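Side-chain contact in complement factor H (Bos taurus, PDB 6XZ6), which probably regulates complement in bovine blood, and through this sushi domain is bound by the factor H receptor of Trypanosoma brucei: residues B[43-46]-B[51-54]. Residues are numbered along the deposited sequence; the frame is centred on the assembly and turned at random.
Sequences TDAT and GWVP
Thr46 and Val53 form one antiparallel hydrogen-bonded pair: Thr46 N donates to Val53 O at 3.0 Å, and Val53 N to Thr46 O at 2.9 Å. The second bond lies in the carbonyl plane of Thr46, whereas Thr46 N stands above that of Val53, 52° out of it. Trp52 CA also approaches Thr46 O, at 3.4 Å, as a C-H...O contact. The side chains of Thr46 and Val53 share one face of this short pairing. With OG1 beside the backbone N (chi1 -47°), the Thr46 hydroxyl meets a water at 2.9 Å from OG1, and this water donates to Val53 O, which thus accepts two bonds. Trp52 turns its six-membered ring to the strand: CZ3 lies 3.7 Å from Ala45 O, which sits at the ring edge near its plane, while CE3 meets Ala45 CB at 4.0 Å. Ala45 CB also lies 3.6 Å from Pro54 O. Beyond Val53, the cis peptide bond leads into Pro54, whose CD and CG lie alongside Asp44 O. The one bridge between the segments thus has the chain corner at Trp52 before Val53 and the cis bond after it. Asp44 packs on His125 of the trypanosome receptor chain. In the sushi domain, segment 51-54 flanks strand 44-48, whose other side is hydrogen-bonded by backbone to strand 27-32, Ala45 with Ile28. The indole, hydrogen-bonded through NE1 to Asp6 O and edge-to-face with Tyr22, packs on Ile28 and Pro8, tying this corner to the chain just after strand 4-5 and to strands 22-23 and 27-32.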
ATOM      1  N   THR B  43      24.374   7.495 -13.119  1.00 65.11           N
ATOM      2  CA  THR B  43      23.307   8.440 -12.807  1.00 59.12           C
ATOM      3  C   THR B  43      23.902   9.697 -12.141  1.00 55.88           C
ATOM      4  O   THR B  43      23.234  10.391 -11.379  1.00 49.61           O
ATOM      5  CB  THR B  43      22.184   7.725 -12.042  1.00 72.89           C
ATOM      6  OG1 THR B  43      22.742   6.920 -10.992  1.00 80.00           O
ATOM      7  CG2 THR B  43      21.282   6.878 -12.977  1.00 70.97           C
ATOM      8  N   ASP B  44      25.160  10.006 -12.522  1.00 54.02           N
ATOM      9  CA  ASP B  44      25.993  11.118 -12.062  1.00 52.79           C
ATOM     10  C   ASP B  44      26.144  12.234 -13.077  1.00 52.01           C
ATOM     11  O   ASP B  44      26.142  11.993 -14.284  1.00 53.45           O
ATOM     12  CB  ASP B  44      27.401  10.597 -11.745  1.00 59.98           C
ATOM     13  CG  ASP B  44      27.731  10.544 -10.278  1.00 78.54           C
ATOM     14  OD1 ASP B  44      27.129  11.333  -9.503  1.00 78.83           O
ATOM     15  OD2 ASP B  44      28.602   9.722  -9.895  1.00 88.67           O
ATOM     16  N   ALA B  45      26.320  13.463 -12.569  1.00 44.30           N
ATOM     17  CA  ALA B  45      26.585  14.681 -13.342  1.00 43.17           C
ATOM     18  C   ALA B  45      27.295  15.691 -12.450  1.00 45.85           C
ATOM     19  O   ALA B  45      26.881  15.907 -11.312  1.00 42.14           O
ATOM     20  CB  ALA B  45      25.309  15.264 -13.912  1.00 40.42           C
ATOM     21  N   THR B  46      28.412  16.244 -12.951  1.00 46.64           N
ATOM     22  CA  THR B  46      29.262  17.205 -12.246  1.00 48.70           C
ATOM     23  C   THR B  46      29.144  18.588 -12.891  1.00 52.44           C
ATOM     24  O   THR B  46      29.022  18.684 -14.118  1.00 52.28           O
ATOM     25  CB  THR B  46      30.722  16.706 -12.243  1.00 59.12           C
ATOM     26  OG1 THR B  46      30.751  15.332 -11.874  1.00 62.50           O
ATOM     27  CG2 THR B  46      31.615  17.486 -11.300  1.00 57.64           C
ATOM     28  N   GLY B  51      28.982  23.233 -18.300  1.00 57.13           N
ATOM     29  CA  GLY B  51      27.709  22.802 -17.735  1.00 50.41           C
ATOM     30  C   GLY B  51      27.794  21.459 -17.036  1.00 48.93           C
ATOM     31  O   GLY B  51      28.844  21.096 -16.503  1.00 50.67           O
ATOM     32  N   TRP B  52      26.679  20.720 -17.014  1.00 38.89           N
ATOM     33  CA  TRP B  52      26.581  19.417 -16.364  1.00 34.91           C
ATOM     34  C   TRP B  52      27.213  18.385 -17.241  1.00 46.22           C
ATOM     35  O   TRP B  52      26.861  18.280 -18.420  1.00 47.72           O
ATOM     36  CB  TRP B  52      25.118  19.072 -16.008  1.00 27.29           C
ATOM     37  CG  TRP B  52      24.580  20.002 -14.955  1.00 23.87           C
ATOM     38  CD1 TRP B  52      23.860  21.137 -15.164  1.00 25.81           C
ATOM     39  CD2 TRP B  52      24.908  19.987 -13.559  1.00 22.06           C
ATOM     40  NE1 TRP B  52      23.664  21.801 -13.977  1.00 24.00           N
ATOM     41  CE2 TRP B  52      24.295  21.114 -12.972  1.00 24.92           C
ATOM     42  CE3 TRP B  52      25.634  19.110 -12.741  1.00 23.30           C
ATOM     43  CZ2 TRP B  52      24.379  21.384 -11.594  1.00 23.21           C
ATOM     44  CZ3 TRP B  52      25.742  19.395 -11.385  1.00 24.17           C
ATOM     45  CH2 TRP B  52      25.117  20.520 -10.827  1.00 23.52           C
ATOM     46  N   VAL B  53      28.216  17.669 -16.682  1.00 47.19           N
ATOM     47  CA  VAL B  53      29.002  16.663 -17.408  1.00 50.68           C
ATOM     48  C   VAL B  53      29.086  15.314 -16.660  1.00 53.85           C
ATOM     49  O   VAL B  53      29.634  15.279 -15.560  1.00 53.44           O
ATOM     50  CB  VAL B  53      30.404  17.209 -17.805  1.00 59.29           C
ATOM     51  CG1 VAL B  53      31.288  16.110 -18.385  1.00 63.74           C
ATOM     52  CG2 VAL B  53      30.280  18.367 -18.790  1.00 60.27           C
ATOM     53  N   PRO B  54      28.634  14.183 -17.268  1.00 51.97           N
ATOM     54  CA  PRO B  54      27.935  14.071 -18.566  1.00 51.84           C
ATOM     55  C   PRO B  54      26.517  14.628 -18.476  1.00 52.44           C
ATOM     56  O   PRO B  54      25.958  14.698 -17.377  1.00 50.50           O
ATOM     57  CB  PRO B  54      27.966  12.563 -18.855  1.00 55.30           C
ATOM     58  CG  PRO B  54      27.995  11.909 -17.520  1.00 58.32           C
ATOM     59  CD  PRO B  54      28.739  12.864 -16.600  1.00 54.35           C
TER
HETATM   60  O   HOH W   1      30.201  13.013 -13.465  1.00 33.67           O